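Local coordinates for protein neural cell adhesion molecule 1 (Homo sapiens, PDB 2HAZ) that probably mediates adhesion between neural cells, here represented by its first fibronectin type III repeat, whose alpha-helix is critical for N-glycan polysialylation, at residues V24-P29 with V81-L86; K55-K60 with V68-L73. All blocks are in the same frame, centred on the assembly; numbering follows the deposited sequence.

In the fold
Both contacts bridge the two antiparallel sheets of one fibronectin type III beta sandwich. Contact 1 lies in the core, its centre about 4 Å from that of the chain, while contact 2 lies at one edge of the sandwich, between strands 53-58 and 67-70, an outermost strand of each sheet. The centres of the contacts are about 10 Å apart. Strands 22-27 and 67-70 are neighbours in one sheet, joined by a probable hydrogen bond from Val24 N to Val68 O of 2.8 Å, and Leu83 CD2 packs on Val68 CG2 at 3.8 Å. The side chain of Val68 is about 14 Å from the bound sodium ion, which belongs to contact 1.

Contact 1: residues V24-P29 with V81-L86; sequences VQFDEP and VRLAAL. With NA (sodium ion), chain B.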
ATOM      1  N   VAL A  24       3.059  -2.871   6.403  1.00 15.47           N
ATOM      2  CA  VAL A  24       2.812  -3.512   5.114  1.00 15.66           C
ATOM      3  C   VAL A  24       4.167  -3.664   4.423  1.00 15.85           C
ATOM      4  O   VAL A  24       4.794  -2.672   4.052  1.00 15.22           O
ATOM      5  CB  VAL A  24       1.778  -2.718   4.242  1.00 15.20           C
ATOM      6  CG1 VAL A  24       1.554  -3.388   2.898  1.00 14.74           C
ATOM      7  CG2 VAL A  24       0.419  -2.549   4.975  1.00 15.56           C
ATOM      8  N   GLN A  25       4.631  -4.906   4.282  1.00 16.38           N
ATOM      9  CA  GLN A  25       5.877  -5.174   3.564  1.00 17.41           C
ATOM     10  C   GLN A  25       5.615  -5.338   2.091  1.00 17.00           C
ATOM     11  O   GLN A  25       4.799  -6.178   1.690  1.00 17.47           O
ATOM     12  CB  GLN A  25       6.516  -6.464   4.050  1.00 17.66           C
ATOM     13  CG  GLN A  25       7.256  -6.346   5.338  1.00 21.39           C
ATOM     14  CD  GLN A  25       8.074  -7.585   5.598  1.00 26.83           C
ATOM     15  OE1 GLN A  25       8.664  -8.174   4.670  1.00 29.13           O
ATOM     16  NE2 GLN A  25       8.129  -7.995   6.864  1.00 28.70           N
ATOM     17  N   PHE A  26       6.358  -4.594   1.277  1.00 17.56           N
ATOM     18  CA  PHE A  26       6.084  -4.538  -0.154  1.00 18.07           C
ATOM     19  C   PHE A  26       7.358  -4.462  -1.011  1.00 18.46           C
ATOM     20  O   PHE A  26       8.422  -4.053  -0.519  1.00 17.57           O
ATOM     21  CB  PHE A  26       5.172  -3.341  -0.470  1.00 18.11           C
ATOM     22  CG  PHE A  26       5.900  -2.014  -0.520  1.00 17.99           C
ATOM     23  CD1 PHE A  26       6.309  -1.463  -1.741  1.00 18.89           C
ATOM     24  CD2 PHE A  26       6.186  -1.323   0.643  1.00 17.17           C
ATOM     25  CE1 PHE A  26       6.982  -0.246  -1.778  1.00 19.54           C
ATOM     26  CE2 PHE A  26       6.845  -0.107   0.603  1.00 18.51           C
ATOM     27  CZ  PHE A  26       7.253   0.425  -0.606  1.00 19.00           C
ATOM     28  N   ASP A  27       7.205  -4.838  -2.286  1.00 19.45           N
ATOM     29  CA  ASP A  27       8.237  -4.681  -3.329  1.00 20.80           C
ATOM     30  C   ASP A  27       7.893  -3.512  -4.218  1.00 21.33           C
ATOM     31  O   ASP A  27       6.732  -3.342  -4.588  1.00 21.38           O
ATOM     32  CB  ASP A  27       8.252  -5.873  -4.281  1.00 21.08           C
ATOM     33  CG  ASP A  27       8.529  -7.151  -3.604  1.00 22.74           C
ATOM     34  OD1 ASP A  27       9.350  -7.158  -2.661  1.00 24.65           O
ATOM     35  OD2 ASP A  27       7.924  -8.169  -4.019  1.00 25.61           O
ATOM     36  N   GLU A  28       8.908  -2.742  -4.592  1.00 22.02           N
ATOM     37  CA  GLU A  28       8.769  -1.710  -5.622  1.00 23.17           C
ATOM     38  C   GLU A  28       8.227  -2.294  -6.934  1.00 23.13           C
ATOM     39  O   GLU A  28       8.433  -3.482  -7.210  1.00 22.42           O
ATOM     40  CB  GLU A  28      10.122  -1.045  -5.883  1.00 23.82           C
ATOM     41  CG  GLU A  28      10.678  -0.252  -4.715  1.00 26.27           C
ATOM     42  CD  GLU A  28      11.452  -1.118  -3.719  1.00 30.33           C
ATOM     43  OE1 GLU A  28      11.482  -2.360  -3.875  1.00 30.93           O
ATOM     44  OE2 GLU A  28      12.047  -0.553  -2.776  1.00 33.38           O
ATOM     45  N   PRO A  29       7.527  -1.463  -7.742  1.00 23.38           N
ATOM     46  CA  PRO A  29       7.099  -1.852  -9.091  1.00 23.99           C
ATOM     47  C   PRO A  29       8.264  -2.384  -9.945  1.00 24.23           C
ATOM     48  O   PRO A  29       9.391  -1.913  -9.798  1.00 23.92           O
ATOM     49  CB  PRO A  29       6.592  -0.523  -9.682  1.00 23.85           C
ATOM     50  CG  PRO A  29       6.086   0.234  -8.505  1.00 23.74           C
ATOM     51  CD  PRO A  29       7.067  -0.096  -7.399  1.00 23.53           C
ATOM     52  N   VAL A  81      -5.852  -4.719   2.204  1.00 10.25           N
ATOM     53  CA  VAL A  81      -4.978  -3.594   1.841  1.00 10.44           C
ATOM     54  C   VAL A  81      -4.378  -3.810   0.443  1.00 11.17           C
ATOM     55  O   VAL A  81      -4.137  -4.939   0.013  1.00 11.23           O
ATOM     56  CB  VAL A  81      -3.882  -3.340   2.910  1.00 10.82           C
ATOM     57  CG1 VAL A  81      -2.916  -4.498   3.042  1.00 10.53           C
ATOM     58  CG2 VAL A  81      -3.129  -2.031   2.654  1.00  9.82           C
ATOM     59  N   ARG A  82      -4.211  -2.704  -0.269  1.00 11.15           N
ATOM     60  CA  ARG A  82      -3.530  -2.682  -1.562  1.00 12.03           C
ATOM     61  C   ARG A  82      -2.689  -1.400  -1.655  1.00 12.11           C
ATOM     62  O   ARG A  82      -2.921  -0.440  -0.900  1.00 10.70           O
ATOM     63  CB  ARG A  82      -4.569  -2.777  -2.686  1.00 12.19           C
ATOM     64  CG  ARG A  82      -5.535  -1.600  -2.757  1.00 13.45           C
ATOM     65  CD  ARG A  82      -6.838  -1.977  -3.469  1.00 19.47           C
ATOM     66  NE  ARG A  82      -7.466  -0.769  -3.994  1.00 23.30           N
ATOM     67  CZ  ARG A  82      -8.556  -0.724  -4.758  1.00 22.90           C
ATOM     68  NH1 ARG A  82      -9.184  -1.830  -5.137  1.00 22.68           N
ATOM     69  NH2 ARG A  82      -9.014   0.455  -5.148  1.00 21.55           N
ATOM     70  N   LEU A  83      -1.711  -1.418  -2.561  1.00 12.88           N
ATOM     71  CA  LEU A  83      -0.743  -0.347  -2.763  1.00 13.69           C
ATOM     72  C   LEU A  83      -0.646   0.010  -4.227  1.00 13.10           C
ATOM     73  O   LEU A  83      -0.678  -0.869  -5.083  1.00 12.94           O
ATOM     74  CB  LEU A  83       0.654  -0.795  -2.359  1.00 13.99           C
ATOM     75  CG  LEU A  83       1.110  -0.871  -0.910  1.00 16.54           C
ATOM     76  CD1 LEU A  83       2.581  -1.228  -0.966  1.00 17.47           C
ATOM     77  CD2 LEU A  83       0.923   0.461  -0.187  1.00 17.95           C
ATOM     78  N   ALA A  84      -0.459   1.298  -4.479  1.00 13.29           N
ATOM     79  CA  ALA A  84      -0.163   1.833  -5.811  1.00 13.99           C
ATOM     80  C   ALA A  84       0.978   2.836  -5.696  1.00 13.59           C
ATOM     81  O   ALA A  84       1.108   3.521  -4.677  1.00 14.69           O
ATOM     82  CB  ALA A  84      -1.387   2.497  -6.395  1.00 13.39           C
ATOM     83  N   ALA A  85       1.815   2.878  -6.736  1.00 13.98           N
ATOM     84  CA  ALA A  85       2.880   3.858  -6.890  1.00 13.28           C
ATOM     85  C   ALA A  85       2.389   5.026  -7.719  1.00 13.19           C
ATOM     86  O   ALA A  85       1.651   4.851  -8.707  1.00 13.36           O
ATOM     87  CB  ALA A  85       4.098   3.242  -7.572  1.00 12.68           C
ATOM     88  N   LEU A  86       2.803   6.211  -7.304  1.00 12.65           N
ATOM     89  CA  LEU A  86       2.547   7.433  -8.047  1.00 12.75           C
ATOM     90  C   LEU A  86       3.833   7.885  -8.729  1.00 13.11           C
ATOM     91  O   LEU A  86       4.871   8.009  -8.059  1.00 13.59           O
ATOM     92  CB  LEU A  86       2.084   8.543  -7.097  1.00 13.04           C
ATOM     93  CG  LEU A  86       1.688   9.895  -7.695  1.00 11.52           C
ATOM     94  CD1 LEU A  86       0.290   9.850  -8.318  1.00 12.92           C
ATOM     95  CD2 LEU A  86       1.731  10.933  -6.616  1.00 11.73           C
TER
HETATM   96 NA    NA B 101       9.144  -9.459  -2.427  1.00 20.09          NA
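Phe26 and Leu83 meet in the middle of the sandwich interior, where strand 22-27 of one sheet faces strand 78-87 of the other. Between the two segments the contact is wholly apolar. Leu83 CD1 reaches Phe26 CB at 3.4 Å and sits equally near Phe26 CG, so the methyl is pushed against the root of the aromatic side chain, approaching the ring obliquely. The extended second torsion of Leu83 (CD1 anti to CA, chi2 -175°) carries this methyl across the gap between the sheets, and the two side chains cross at about a right angle. The carbonyl oxygen of Val24 lies at the edge of the Phe26 ring, in its plane.

Two further apolar pairs lie on either side along the strands. Towards the start of the segments, Val24 CG2 and Val81 CG2 touch methyl to methyl at 4.3 Å. Beyond the strand, the ring of Pro29 presents CG to Ala85 CB, 3.7 Å away. The touching parts run 35° apart, the oblique packing of facing sheets in a beta sandwich.

The sodium site lies to one side of this apolar contact. Asp27 grips the ion with both carboxylate oxygens, OD1 at 2.3 Å and OD2 at 2.4 Å, and Asp13 of strand 11-17 also binds it, so the metal joins two adjacent strands of the three-stranded sheet.

Within that sheet, strand 22-27 is flanked by strands 11-17 and 67-70, while 78-87 runs between 39-46 and 90-101. Tyr40 of strand 39-46 packs edge-to-face with Phe26 and also touches Pro29 and Ala85; Ile12 of strand 11-17 meets Val24 and Val81.

Contact 2: residues K55-K60 with V68-L73; sequences KWYDAK and VTIVGL
Thr69 O is held by the hydroxyl of Tyr57 and by a water. Tyr57 OH donates to Thr69 O over 2.8 Å. It comes from above the carbonyl plane, 53° out of it. The water donates to the same Thr69 O at 2.7 Å and accepts from Lys55 NZ at 2.9 Å, linking the exposed lysine to the opposing backbone.

In the fibronectin type III fold seen here, strands 53-58 and 67-70 are each an outermost strand of one of the two opposing sheets. They run roughly antiparallel, with N-to-C directions 156° apart and axes 8.6 Å from each other, and are too distant to pair as neighbours in a sheet; the Tyr57 side chain spans the gap. The helix 59-65 makes the connection between them.

With CG anti to the carbonyl carbon and beside the backbone N, the first torsion of Tyr57 lays one face of its ring over Val68 and brings its hydroxyl to the backbone one residue further on. Replacing Tyr57 by an alanine is likely to leave Thr69 O without its direct hydrogen bond from strand 53-58 and to open a gap over Val68. Val68 also touches Val24 of the neighbouring strand and Leu83 of the facing sheet. Ile70 CG2 rests 3.7 Å from Tyr57 OH, flanking the bond with a methyl. Over one face of the ring, Val68 CG1 approaches Tyr57 CG to 3.6 Å, and Val68 CB forms a CH-pi contact 3.8 Å from the centroid of the Tyr57 ring, only 7° off the ring normal.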
ATOM      1  N   LYS A  55      -4.047   6.699   2.421  1.00 10.82           N
ATOM      2  CA  LYS A  55      -2.977   7.570   2.881  1.00 10.87           C
ATOM      3  C   LYS A  55      -1.775   7.550   1.918  1.00 10.69           C
ATOM      4  O   LYS A  55      -1.430   6.520   1.361  1.00  9.86           O
ATOM      5  CB  LYS A  55      -2.510   7.162   4.279  1.00 10.58           C
ATOM      6  CG  LYS A  55      -1.516   8.130   4.876  1.00 12.74           C
ATOM      7  CD  LYS A  55      -1.116   7.803   6.306  1.00 12.67           C
ATOM      8  CE  LYS A  55      -0.486   9.046   6.940  1.00 10.89           C
ATOM      9  NZ  LYS A  55       0.348   8.610   8.126  1.00 13.74           N
ATOM     10  N   TRP A  56      -1.148   8.713   1.758  1.00 11.97           N
ATOM     11  CA  TRP A  56       0.068   8.865   0.953  1.00 12.66           C
ATOM     12  C   TRP A  56       1.331   8.652   1.778  1.00 13.54           C
ATOM     13  O   TRP A  56       1.374   8.986   2.967  1.00 13.86           O
ATOM     14  CB  TRP A  56       0.108  10.277   0.330  1.00 13.10           C
ATOM     15  CG  TRP A  56      -0.987  10.533  -0.665  1.00 13.09           C
ATOM     16  CD1 TRP A  56      -2.104  11.275  -0.466  1.00 14.52           C
ATOM     17  CD2 TRP A  56      -1.052  10.047  -2.006  1.00 13.27           C
ATOM     18  NE1 TRP A  56      -2.879  11.295  -1.612  1.00 12.97           N
ATOM     19  CE2 TRP A  56      -2.259  10.541  -2.571  1.00 14.51           C
ATOM     20  CE3 TRP A  56      -0.212   9.237  -2.791  1.00 14.00           C
ATOM     21  CZ2 TRP A  56      -2.639  10.264  -3.895  1.00 14.01           C
ATOM     22  CZ3 TRP A  56      -0.593   8.965  -4.125  1.00 15.65           C
ATOM     23  CH2 TRP A  56      -1.800   9.474  -4.648  1.00 14.19           C
ATOM     24  N   TYR A  57       2.356   8.098   1.123  1.00 13.74           N
ATOM     25  CA  TYR A  57       3.672   7.832   1.726  1.00 14.62           C
ATOM     26  C   TYR A  57       4.771   8.229   0.761  1.00 15.54           C
ATOM     27  O   TYR A  57       4.692   7.954  -0.437  1.00 15.50           O
ATOM     28  CB  TYR A  57       3.829   6.348   2.071  1.00 14.77           C
ATOM     29  CG  TYR A  57       2.771   5.839   3.001  1.00 12.75           C
ATOM     30  CD1 TYR A  57       2.982   5.821   4.379  1.00 14.71           C
ATOM     31  CD2 TYR A  57       1.544   5.373   2.501  1.00 14.35           C
ATOM     32  CE1 TYR A  57       1.997   5.355   5.244  1.00 13.97           C
ATOM     33  CE2 TYR A  57       0.552   4.919   3.357  1.00 13.13           C
ATOM     34  CZ  TYR A  57       0.783   4.913   4.724  1.00 12.18           C
ATOM     35  OH  TYR A  57      -0.181   4.465   5.592  1.00 14.41           O
ATOM     36  N   ASP A  58       5.802   8.873   1.300  1.00 16.48           N
ATOM     37  CA  ASP A  58       7.001   9.218   0.523  1.00 18.19           C
ATOM     38  C   ASP A  58       7.683   7.973  -0.017  1.00 17.98           C
ATOM     39  O   ASP A  58       7.865   6.996   0.716  1.00 17.48           O
ATOM     40  CB  ASP A  58       8.004   9.957   1.391  1.00 19.16           C
ATOM     41  CG  ASP A  58       7.425  11.176   2.044  1.00 23.21           C
ATOM     42  OD1 ASP A  58       6.703  11.960   1.372  1.00 27.14           O
ATOM     43  OD2 ASP A  58       7.715  11.362   3.251  1.00 27.93           O
ATOM     44  N   ALA A  59       8.084   8.029  -1.284  1.00 18.10           N
ATOM     45  CA  ALA A  59       8.704   6.893  -1.949  1.00 18.30           C
ATOM     46  C   ALA A  59      10.058   6.525  -1.335  1.00 18.95           C
ATOM     47  O   ALA A  59      10.387   5.341  -1.206  1.00 18.04           O
ATOM     48  CB  ALA A  59       8.837   7.153  -3.450  1.00 18.75           C
ATOM     49  N   LYS A  60      10.833   7.537  -0.951  1.00 19.67           N
ATOM     50  CA  LYS A  60      12.187   7.277  -0.465  1.00 21.04           C
ATOM     51  C   LYS A  60      12.218   6.435   0.809  1.00 21.46           C
ATOM     52  O   LYS A  60      12.872   5.407   0.843  1.00 22.46           O
ATOM     53  CB  LYS A  60      12.986   8.554  -0.272  1.00 21.02           C
ATOM     54  CG  LYS A  60      14.471   8.248  -0.152  1.00 22.88           C
ATOM     55  CD  LYS A  60      15.199   9.403   0.452  1.00 24.10           C
ATOM     56  CE  LYS A  60      16.685   9.147   0.496  1.00 25.79           C
ATOM     57  NZ  LYS A  60      17.378  10.384   0.911  1.00 24.89           N
ATOM     58  N   VAL A  68       5.240   0.381   4.544  1.00 15.57           N
ATOM     59  CA  VAL A  68       4.412   1.504   4.933  1.00 14.64           C
ATOM     60  C   VAL A  68       3.541   1.077   6.129  1.00 14.54           C
ATOM     61  O   VAL A  68       3.131  -0.100   6.237  1.00 13.79           O
ATOM     62  CB  VAL A  68       3.563   2.069   3.755  1.00 14.45           C
ATOM     63  CG1 VAL A  68       4.467   2.625   2.663  1.00 14.41           C
ATOM     64  CG2 VAL A  68       2.592   1.021   3.194  1.00 13.86           C
ATOM     65  N   THR A  69       3.279   2.025   7.021  1.00 14.32           N
ATOM     66  CA  THR A  69       2.511   1.764   8.231  1.00 15.57           C
ATOM     67  C   THR A  69       1.130   2.346   8.113  1.00 16.11           C
ATOM     68  O   THR A  69       0.965   3.561   7.985  1.00 16.27           O
ATOM     69  CB  THR A  69       3.149   2.376   9.499  1.00 16.04           C
ATOM     70  OG1 THR A  69       4.504   1.947   9.621  1.00 16.10           O
ATOM     71  CG2 THR A  69       2.366   1.934  10.744  1.00 15.41           C
ATOM     72  N   ILE A  70       0.139   1.475   8.196  1.00 16.43           N
ATOM     73  CA  ILE A  70      -1.233   1.923   8.207  1.00 17.25           C
ATOM     74  C   ILE A  70      -1.700   2.060   9.654  1.00 17.39           C
ATOM     75  O   ILE A  70      -1.253   1.322  10.564  1.00 16.53           O
ATOM     76  CB  ILE A  70      -2.157   1.034   7.320  1.00 17.65           C
ATOM     77  CG1 ILE A  70      -2.173  -0.416   7.800  1.00 18.59           C
ATOM     78  CG2 ILE A  70      -1.726   1.109   5.826  1.00 18.98           C
ATOM     79  CD1 ILE A  70      -2.918  -1.385   6.861  1.00 17.16           C
ATOM     80  N   VAL A  71      -2.579   3.031   9.862  1.00 17.90           N
ATOM     81  CA  VAL A  71      -2.994   3.471  11.198  1.00 19.12           C
ATOM     82  C   VAL A  71      -4.512   3.543  11.335  1.00 18.85           C
ATOM     83  O   VAL A  71      -5.252   3.333  10.371  1.00 19.75           O
ATOM     84  CB  VAL A  71      -2.428   4.891  11.535  1.00 19.50           C
ATOM     85  CG1 VAL A  71      -0.910   4.887  11.611  1.00 21.00           C
ATOM     86  CG2 VAL A  71      -2.924   5.917  10.519  1.00 19.86           C
ATOM     87  N   GLY A  72      -4.966   3.838  12.549  1.00 19.37           N
ATOM     88  CA  GLY A  72      -6.381   4.065  12.816  1.00 19.16           C
ATOM     89  C   GLY A  72      -7.273   2.863  12.594  1.00 18.43           C
ATOM     90  O   GLY A  72      -8.467   3.017  12.283  1.00 18.80           O
ATOM     91  N   LEU A  73      -6.702   1.674  12.776  1.00 17.97           N
ATOM     92  CA  LEU A  73      -7.424   0.428  12.614  1.00 17.43           C
ATOM     93  C   LEU A  73      -8.119   0.064  13.922  1.00 18.05           C
ATOM     94  O   LEU A  73      -7.751   0.549  15.003  1.00 17.96           O
ATOM     95  CB  LEU A  73      -6.489  -0.705  12.188  1.00 16.99           C
ATOM     96  CG  LEU A  73      -5.579  -0.470  10.969  1.00 15.32           C
ATOM     97  CD1 LEU A  73      -4.577  -1.600  10.857  1.00 15.36           C
ATOM     98  CD2 LEU A  73      -6.424  -0.340   9.695  1.00 11.86           C
TER
HETATM   99  O   HOH W   1       1.458   6.039   8.973  1.00 28.90           O